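Local coordinates for polysaccharide deacetylase-like protein (Bacillus anthracis, PDB 4V33) that probably acts as a zinc-dependent polysaccharide deacetylase and is one of two such proteins required for osmotic stability and cell-shape maintenance, at residues S248-M253 against F259-H264; K209-A214 against A230-I235; K78-R81 against G85-T88. All blocks are in the same frame, centred on the assembly; numbering follows the deposited sequence. Where two conformers were deposited one is given.

Contact 1 of 3, residues S248-M253 against F259-H264; sequences SDIKEM and FSMQSH. With ZN (zinc ion), chain D.
Met253, on the helix, sets its terminal methyl over the centre of the ring of Phe259, on the strand, and so makes the largest single contribution to this buried contact. Its CE stands 3.4 Å from the centroid of the Phe259 ring and only 3° off the ring normal, a CH-pi contact in which the methyl is almost equally far from all six ring carbons. The bend that brings it there is at the thioether: with chi3 at 78° the methyl folds over the ring, while SD stays above the same face at a distance, making the pair a Met-aromatic contact. Nearer the backbone, Met253 CB packs against Phe259 CB and CD1, 3.8 Å away in each case.

Met261, two residues further along the strand, extends the apolar surface. Its CE lies 4.3 Å from Met253 CE, so the Met261 methyl meets the Met253 methyl that caps the Phe259 ring. Across from it, Ile250 uses its CG2 branch, 4.1 Å from Met261 CE, and the two side chains meet at about a right angle. Helix 277-292 adds Leu288 and Thr292 against Met261.

Backbone atoms tie the turn together where the helix gives way to the strand. Phe259 N donates to Met253 O over 3.2 Å, and the hydroxyl of Ser256 also donates to Met253 O. The axes of helix segment 248-253 and strand 259-263 run at 133°, closer to antiparallel than parallel. Just past the far end of the strand, His264 NE2 binds the zinc ion at 2.2 Å, with Asp206 and His268 completing the protein ligands. The arrangement is that of a beta-alpha-beta unit, strand 230-234, helix 247-255 and strand 259-263, whose last strand leads into a histidine of the Asp-His-His metal site of the polysaccharide deacetylase family.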
loop_
_atom_site.group_PDB
_atom_site.type_symbol
_atom_site.label_atom_id
_atom_site.label_comp_id
_atom_site.label_asym_id
_atom_site.label_seq_id
_atom_site.Cartn_x
_atom_site.Cartn_y
_atom_site.Cartn_z
ATOM N N SER A 248 3.718 -9.072 -25.730
ATOM C CA SER A 248 3.822 -10.405 -25.138
ATOM C C SER A 248 4.458 -10.372 -23.746
ATOM O O SER A 248 4.046 -11.131 -22.868
ATOM C CB SER A 248 4.555 -11.380 -26.066
ATOM O OG SER A 248 5.885 -10.968 -26.312
ATOM N N ASP A 249 5.444 -9.498 -23.539
ATOM C CA ASP A 249 6.055 -9.340 -22.214
ATOM C C ASP A 249 5.009 -8.900 -21.202
ATOM O O ASP A 249 4.906 -9.450 -20.107
ATOM C CB ASP A 249 7.157 -8.271 -22.219
ATOM C CG ASP A 249 8.395 -8.696 -22.974
ATOM O OD1 ASP A 249 8.627 -9.909 -23.135
ATOM O OD2 ASP A 249 9.147 -7.798 -23.401
ATOM N N ILE A 250 4.249 -7.874 -21.567
ATOM C CA ILE A 250 3.225 -7.343 -20.680
ATOM C C ILE A 250 2.181 -8.406 -20.346
ATOM O O ILE A 250 1.763 -8.537 -19.197
ATOM C CB ILE A 250 2.559 -6.102 -21.302
ATOM C CG1 ILE A 250 3.547 -4.935 -21.277
ATOM C CG2 ILE A 250 1.280 -5.744 -20.555
ATOM C CD1 ILE A 250 3.102 -3.739 -22.097
ATOM N N LYS A 251 1.767 -9.171 -21.348
ATOM C CA LYS A 251 0.769 -10.206 -21.111
ATOM C C LYS A 251 1.305 -11.279 -20.161
ATOM O O LYS A 251 0.590 -11.743 -19.280
ATOM C CB LYS A 251 0.269 -10.797 -22.432
ATOM C CG LYS A 251 -0.735 -9.890 -23.150
ATOM C CD LYS A 251 -1.098 -10.422 -24.531
ATOM C CE LYS A 251 -2.370 -9.774 -25.069
ATOM N NZ LYS A 251 -2.274 -8.288 -25.138
ATOM N N GLU A 252 2.574 -11.639 -20.311
ATOM C CA GLU A 252 3.194 -12.604 -19.408
ATOM C C GLU A 252 3.237 -12.055 -17.977
ATOM O O GLU A 252 2.921 -12.759 -17.012
ATOM C CB GLU A 252 4.600 -12.951 -19.897
ATOM C CG GLU A 252 5.263 -14.108 -19.183
ATOM C CD GLU A 252 6.591 -14.495 -19.818
ATOM O OE1 GLU A 252 6.852 -14.074 -20.965
ATOM O OE2 GLU A 252 7.371 -15.221 -19.170
ATOM N N MET A 253 3.617 -10.790 -17.844
ATOM C CA MET A 253 3.731 -10.158 -16.532
ATOM C C MET A 253 2.377 -10.062 -15.844
ATOM O O MET A 253 2.254 -10.345 -14.653
ATOM C CB MET A 253 4.349 -8.767 -16.673
ATOM C CG MET A 253 5.812 -8.805 -17.065
ATOM S SD MET A 253 6.419 -7.230 -17.697
ATOM C CE MET A 253 6.636 -6.338 -16.167
ATOM N N PHE A 259 2.306 -8.728 -11.892
ATOM C CA PHE A 259 2.339 -7.314 -12.224
ATOM C C PHE A 259 0.990 -6.640 -12.391
ATOM O O PHE A 259 0.059 -7.196 -12.972
ATOM C CB PHE A 259 3.194 -7.064 -13.466
ATOM C CG PHE A 259 4.654 -6.943 -13.164
ATOM C CD1 PHE A 259 5.451 -8.069 -13.097
ATOM C CD2 PHE A 259 5.228 -5.699 -12.923
ATOM C CE1 PHE A 259 6.801 -7.969 -12.797
ATOM C CE2 PHE A 259 6.578 -5.591 -12.621
ATOM C CZ PHE A 259 7.365 -6.734 -12.568
ATOM N N SER A 260 0.926 -5.426 -11.861
ATOM C CA SER A 260 -0.148 -4.491 -12.162
ATOM C C SER A 260 0.441 -3.481 -13.145
ATOM O O SER A 260 1.416 -2.801 -12.832
ATOM C CB SER A 260 -0.576 -3.780 -10.888
ATOM O OG SER A 260 -1.557 -2.795 -11.156
ATOM N N MET A 261 -0.141 -3.394 -14.338
ATOM C CA MET A 261 0.418 -2.558 -15.398
ATOM C C MET A 261 -0.331 -1.235 -15.430
ATOM O O MET A 261 -1.521 -1.187 -15.736
ATOM C CB MET A 261 0.313 -3.279 -16.745
ATOM C CG MET A 261 1.073 -2.623 -17.894
ATOM S SD MET A 261 2.872 -2.756 -17.730
ATOM C CE MET A 261 2.965 -4.405 -17.107
ATOM N N GLN A 262 0.372 -0.168 -15.081
ATOM C CA GLN A 262 -0.246 1.136 -14.906
ATOM C C GLN A 262 0.448 2.153 -15.808
ATOM O O GLN A 262 1.312 1.787 -16.602
ATOM C CB GLN A 262 -0.197 1.529 -13.421
ATOM C CG GLN A 262 -0.890 0.497 -12.505
ATOM C CD GLN A 262 -2.376 0.370 -12.812
ATOM O OE1 GLN A 262 -3.036 1.356 -13.149
ATOM N NE2 GLN A 262 -2.908 -0.851 -12.713
ATOM N N SER A 263 0.063 3.419 -15.698
ATOM C CA SER A 263 0.450 4.422 -16.696
ATOM C C SER A 263 1.657 5.285 -16.322
ATOM O O SER A 263 1.792 5.701 -15.179
ATOM C CB SER A 263 -0.743 5.340 -16.957
ATOM O OG SER A 263 -0.429 6.346 -17.912
ATOM N N HIS A 264 2.503 5.589 -17.305
ATOM C CA HIS A 264 3.553 6.604 -17.130
ATOM C C HIS A 264 3.358 7.688 -18.190
ATOM O O HIS A 264 4.325 8.300 -18.633
ATOM C CB HIS A 264 4.956 5.978 -17.253
ATOM C CG HIS A 264 6.039 6.701 -16.497
ATOM N ND1 HIS A 264 5.791 7.701 -15.582
ATOM C CD2 HIS A 264 7.385 6.534 -16.507
ATOM C CE1 HIS A 264 6.938 8.131 -15.076
ATOM N NE2 HIS A 264 7.922 7.443 -15.626
HETATM ZN ZN ZN D . 9.995 7.882 -16.048
HETATM O O HOH W 1 12.032 7.929 -16.061
#

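Contact 2 of 3, residues K209-A214 against A230-I235; sequences KNNMNA and ATEYMI
Asn211 and Glu232 reach toward each other from segments 209-214 and 230-235, and their side chains make this small contact. The closest approach is 2.6 Å, between Asn211 OD1 and Glu232 OE1; the second carboxylate oxygen, Glu232 OE2, is 3.3 Å from Asn211 OD1. The amide and carboxylate planes are turned 38° against each other, so the groups meet neither coplanar nor crossed at a right angle. OE1 also sits beside the aliphatic root of its partner, with Asn211 CB 3.5 Å from Glu232 OE1.

The torsions explain how two residues whose CA atoms are 8.6 Å apart come together. In Glu232, CG lies opposite its backbone N (chi1 175°) and the chain then bends at chi2, 71°, which swings the carboxylate round to present OE1 to the amide. Asn211 instead carries CG opposite its carbonyl carbon, alongside the backbone N, and its first side-chain bond points toward the strand.

Which end of the amide faces the acid is set from behind. Asn211 ND2 donates to His150 O and, weakly, to Asn210 OD1 at 2.9 Å, leaving OD1 to meet Glu232. The Glu232 side chain is buried, touching Phe204, Met253, Phe259 and Met261, and its OE2 receives a weak hydrogen bond from Gly207 N, next in the chain to the zinc ligand Asp206.

The Glu232 side chain is about 9 Å from the zinc ion. A buried polar pair thus joins segment 209-214, leading into helix 211-221, to strand 230-234, within the beta-alpha-beta unit of strand 199-206, helix 211-221 and strand 230-234, near the metal site of the deacetylase fold.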
loop_
_atom_site.group_PDB
_atom_site.type_symbol
_atom_site.label_atom_id
_atom_site.label_comp_id
_atom_site.label_asym_id
_atom_site.label_seq_id
_atom_site.Cartn_x
_atom_site.Cartn_y
_atom_site.Cartn_z
ATOM N N LYS A 209 12.533 -2.936 -21.283
ATOM C CA LYS A 209 12.596 -4.366 -21.550
ATOM C C LYS A 209 13.300 -5.104 -20.415
ATOM O O LYS A 209 12.912 -6.222 -20.044
ATOM C CB LYS A 209 13.341 -4.610 -22.863
ATOM C CG LYS A 209 13.478 -6.068 -23.267
ATOM C CD LYS A 209 12.165 -6.595 -23.790
ATOM C CE LYS A 209 12.360 -7.841 -24.643
ATOM N NZ LYS A 209 11.078 -8.215 -25.295
ATOM N N ASN A 210 14.324 -4.472 -19.845
ATOM C CA ASN A 210 15.080 -5.120 -18.774
ATOM C C ASN A 210 14.248 -5.403 -17.527
ATOM O O ASN A 210 14.668 -6.170 -16.670
ATOM C CB ASN A 210 16.353 -4.328 -18.417
ATOM C CG ASN A 210 16.052 -2.942 -17.871
ATOM O OD1 ASN A 210 15.260 -2.778 -16.942
ATOM N ND2 ASN A 210 16.673 -1.929 -18.467
ATOM N N ASN A 211 13.063 -4.809 -17.428
ATOM C CA ASN A 211 12.202 -5.120 -16.291
ATOM C C ASN A 211 11.716 -6.572 -16.316
ATOM O O ASN A 211 11.233 -7.087 -15.307
ATOM C CB ASN A 211 11.031 -4.140 -16.185
ATOM C CG ASN A 211 11.440 -2.784 -15.604
ATOM O OD1 ASN A 211 10.592 -2.008 -15.186
ATOM N ND2 ASN A 211 12.735 -2.498 -15.580
ATOM N N MET A 212 11.872 -7.247 -17.452
ATOM C CA MET A 212 11.665 -8.698 -17.473
ATOM C C MET A 212 12.631 -9.419 -16.525
ATOM O O MET A 212 12.312 -10.499 -16.027
ATOM C CB MET A 212 11.767 -9.270 -18.892
ATOM C CG MET A 212 10.597 -8.885 -19.794
ATOM S SD MET A 212 9.018 -9.550 -19.217
ATOM C CE MET A 212 9.142 -11.247 -19.778
ATOM N N ASN A 213 13.797 -8.825 -16.269
ATOM C CA ASN A 213 14.706 -9.380 -15.258
ATOM C C ASN A 213 14.096 -9.330 -13.861
ATOM O O ASN A 213 14.238 -10.278 -13.083
ATOM C CB ASN A 213 16.045 -8.640 -15.243
ATOM C CG ASN A 213 16.830 -8.829 -16.523
ATOM O OD1 ASN A 213 16.756 -9.880 -17.164
ATOM N ND2 ASN A 213 17.587 -7.807 -16.905
ATOM N N ALA A 214 13.425 -8.222 -13.542
ATOM C CA ALA A 214 12.740 -8.099 -12.258
ATOM C C ALA A 214 11.619 -9.122 -12.149
ATOM O O ALA A 214 11.457 -9.769 -11.122
ATOM C CB ALA A 214 12.197 -6.687 -12.069
ATOM N N ALA A 230 3.973 -6.332 -8.050
ATOM C CA ALA A 230 4.627 -5.058 -8.296
ATOM C C ALA A 230 3.865 -4.266 -9.340
ATOM O O ALA A 230 3.053 -4.825 -10.078
ATOM C CB ALA A 230 6.081 -5.278 -8.768
ATOM N N THR A 231 4.137 -2.966 -9.388
ATOM C CA THR A 231 3.506 -2.066 -10.356
ATOM C C THR A 231 4.534 -1.624 -11.392
ATOM O O THR A 231 5.642 -1.223 -11.043
ATOM C CB THR A 231 2.965 -0.814 -9.651
ATOM O OG1 THR A 231 1.956 -1.202 -8.706
ATOM C CG2 THR A 231 2.367 0.169 -10.653
ATOM N N GLU A 232 4.162 -1.707 -12.667
ATOM C CA GLU A 232 4.990 -1.190 -13.742
ATOM C C GLU A 232 4.267 0.016 -14.308
ATOM O O GLU A 232 3.113 -0.098 -14.713
ATOM C CB GLU A 232 5.147 -2.239 -14.844
ATOM C CG GLU A 232 5.901 -1.731 -16.078
ATOM C CD GLU A 232 7.371 -1.537 -15.794
ATOM O OE1 GLU A 232 8.033 -2.550 -15.465
ATOM O OE2 GLU A 232 7.855 -0.383 -15.875
ATOM N N TYR A 233 4.929 1.167 -14.317
ATOM C CA TYR A 233 4.350 2.352 -14.933
ATOM C C TYR A 233 4.904 2.472 -16.349
ATOM O O TYR A 233 6.047 2.863 -16.551
ATOM C CB TYR A 233 4.713 3.593 -14.135
ATOM C CG TYR A 233 4.139 3.716 -12.732
ATOM C CD1 TYR A 233 2.790 3.991 -12.528
ATOM C CD2 TYR A 233 4.970 3.626 -11.616
ATOM C CE1 TYR A 233 2.274 4.154 -11.241
ATOM C CE2 TYR A 233 4.471 3.790 -10.332
ATOM C CZ TYR A 233 3.130 4.069 -10.157
ATOM O OH TYR A 233 2.639 4.250 -8.890
ATOM N N MET A 234 4.074 2.131 -17.330
ATOM C CA MET A 234 4.497 1.995 -18.717
ATOM C C MET A 234 4.359 3.300 -19.491
ATOM O O MET A 234 3.299 3.937 -19.453
ATOM C CB MET A 234 3.615 0.931 -19.388
ATOM C CG MET A 234 3.950 0.642 -20.842
ATOM S SD MET A 234 5.370 -0.468 -20.932
ATOM C CE MET A 234 6.305 0.291 -22.269
ATOM N N ILE A 235 5.421 3.710 -20.187
ATOM C CA ILE A 235 5.293 4.782 -21.174
ATOM C C ILE A 235 4.516 4.162 -22.327
ATOM O O ILE A 235 5.043 3.322 -23.051
ATOM C CB ILE A 235 6.665 5.305 -21.642
ATOM C CG1 ILE A 235 7.388 5.970 -20.466
ATOM C CG2 ILE A 235 6.484 6.325 -22.786
ATOM C CD1 ILE A 235 8.881 6.203 -20.728
#

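Contact 3 of 3, residues K78-R81 against G85-T88; sequences KIWR and GKET
Trp80 and Lys86 pack against each other where strand 74-81 leaves the antiparallel sheet and turns back toward strand 90-94, in a domain consistent with a fibronectin type III fold. The apolar part is a CH-pi contact: Lys86 CA lies 3.5 Å from the centroid of the five-membered ring of Trp80, 10° off its normal. From there the lysine chain, extended beyond CG, runs obliquely across the same face, with Lys86 CG 3.7 Å from Trp80 CZ2 and Lys86 CE 3.8 Å from Trp80 CH2. The indole is thus covered from the pyrrole ring to the far side of the benzene ring.

Charge governs the lysine's end. Lys86 NZ forms a salt bridge with Glu120 on strand 115-124, while Lys78 NZ makes a long, weak ion pair with the same carboxylate. A water accepts from both amines and spans them, so the two like charges share an anion and a solvent molecule.

Hydrogen bonds close the loop. Gly85 N donates to Arg81 O at 3.1 Å, and Gly85 O in turn accepts from two donors of Thr88, its N at 3.0 Å and its OG1 at 2.7 Å. A second water, accepting from Arg81 N, donates to that same Thr88 OG1 across 2.8 Å.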
loop_
_atom_site.group_PDB
_atom_site.type_symbol
_atom_site.label_atom_id
_atom_site.label_comp_id
_atom_site.label_asym_id
_atom_site.label_seq_id
_atom_site.Cartn_x
_atom_site.Cartn_y
_atom_site.Cartn_z
ATOM N N LYS A 78 -13.127 -8.301 22.770
ATOM C CA LYS A 78 -12.201 -9.193 22.091
ATOM C C LYS A 78 -11.573 -8.400 20.956
ATOM O O LYS A 78 -12.279 -7.872 20.096
ATOM C CB LYS A 78 -12.913 -10.425 21.532
ATOM C CG LYS A 78 -11.961 -11.396 20.831
ATOM C CD LYS A 78 -12.708 -12.495 20.083
ATOM C CE LYS A 78 -13.414 -13.424 21.045
ATOM N NZ LYS A 78 -14.059 -14.575 20.329
ATOM N N ILE A 79 -10.251 -8.306 20.970
ATOM C CA ILE A 79 -9.555 -7.440 20.027
ATOM C C ILE A 79 -8.417 -8.194 19.369
ATOM O O ILE A 79 -7.683 -8.947 20.025
ATOM C CB ILE A 79 -8.999 -6.181 20.724
ATOM C CG1 ILE A 79 -10.133 -5.422 21.417
ATOM C CG2 ILE A 79 -8.282 -5.276 19.722
ATOM C CD1 ILE A 79 -9.696 -4.150 22.116
ATOM N N TRP A 80 -8.288 -8.005 18.060
ATOM C CA TRP A 80 -7.149 -8.539 17.332
ATOM C C TRP A 80 -6.791 -7.638 16.171
ATOM O O TRP A 80 -7.615 -6.858 15.692
ATOM C CB TRP A 80 -7.422 -9.956 16.826
ATOM C CG TRP A 80 -8.438 -10.072 15.726
ATOM C CD1 TRP A 80 -8.190 -10.172 14.385
ATOM C CD2 TRP A 80 -9.860 -10.152 15.877
ATOM N NE1 TRP A 80 -9.372 -10.293 13.694
ATOM C CE2 TRP A 80 -10.411 -10.286 14.587
ATOM C CE3 TRP A 80 -10.722 -10.120 16.979
ATOM C CZ2 TRP A 80 -11.784 -10.383 14.367
ATOM C CZ3 TRP A 80 -12.086 -10.218 16.759
ATOM C CH2 TRP A 80 -12.601 -10.345 15.462
ATOM N N ARG A 81 -5.550 -7.753 15.717
ATOM C CA ARG A 81 -5.129 -7.052 14.513
ATOM C C ARG A 81 -5.537 -7.873 13.319
ATOM O O ARG A 81 -5.193 -9.048 13.236
ATOM C CB ARG A 81 -3.618 -6.923 14.485
ATOM C CG ARG A 81 -3.090 -5.890 15.402
ATOM C CD ARG A 81 -1.603 -5.687 15.222
ATOM N NE ARG A 81 -1.247 -5.051 13.956
ATOM C CZ ARG A 81 -0.602 -5.663 12.968
ATOM N NH1 ARG A 81 -0.260 -6.935 13.089
ATOM N NH2 ARG A 81 -0.296 -5.004 11.858
ATOM N N GLY A 85 -4.715 -11.969 12.299
ATOM C CA GLY A 85 -5.753 -12.989 12.312
ATOM C C GLY A 85 -6.499 -13.096 13.629
ATOM O O GLY A 85 -5.938 -12.876 14.704
ATOM N N LYS A 86 -7.772 -13.463 13.539
ATOM C CA LYS A 86 -8.626 -13.584 14.716
ATOM C C LYS A 86 -8.114 -14.613 15.723
ATOM O O LYS A 86 -8.389 -14.514 16.922
ATOM C CB LYS A 86 -10.058 -13.922 14.297
ATOM C CG LYS A 86 -11.062 -13.852 15.437
ATOM C CD LYS A 86 -12.470 -14.149 14.947
ATOM C CE LYS A 86 -13.476 -13.978 16.071
ATOM N NZ LYS A 86 -14.860 -14.288 15.612
ATOM N N GLU A 87 -7.363 -15.597 15.245
ATOM C CA GLU A 87 -6.824 -16.615 16.136
ATOM C C GLU A 87 -5.879 -16.015 17.182
ATOM O O GLU A 87 -5.639 -16.630 18.228
ATOM C CB GLU A 87 -6.112 -17.709 15.328
ATOM C CG GLU A 87 -4.897 -17.227 14.536
ATOM C CD GLU A 87 -5.242 -16.625 13.174
ATOM O OE1 GLU A 87 -6.437 -16.402 12.875
ATOM O OE2 GLU A 87 -4.296 -16.377 12.394
ATOM N N THR A 88 -5.343 -14.825 16.902
ATOM C CA THR A 88 -4.402 -14.173 17.813
ATOM C C THR A 88 -5.076 -13.234 18.811
ATOM O O THR A 88 -4.397 -12.565 19.587
ATOM C CB THR A 88 -3.326 -13.358 17.059
ATOM O OG1 THR A 88 -3.929 -12.221 16.426
ATOM C CG2 THR A 88 -2.604 -14.226 16.026
HETATM O O HOH W 2 -15.779 -14.420 18.352
HETATM O O HOH W 3 -3.807 -9.598 17.310
#

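Overall arrangement
Contacts 1 and 2 are core contacts of the polysaccharide deacetylase domain, 7 Å apart between centres, and they share structure: strands 230-234 and 259-263 are neighbours in one parallel sheet, and Lys209 forms a salt bridge to Asp249 of helix 247-255. Their chemistry nevertheless differs, contact 1 being a sulfur-rich apolar cluster and contact 2 a single polar pair, which illustrates how successive beta-alpha-beta units can be joined by unlike means. Contact 3 is partly buried and its centre stands about 37 Å from either of theirs, on the opposite side of the chain's centre. There, in a surface turn, lysine methylenes cover an indole face, with bridging waters.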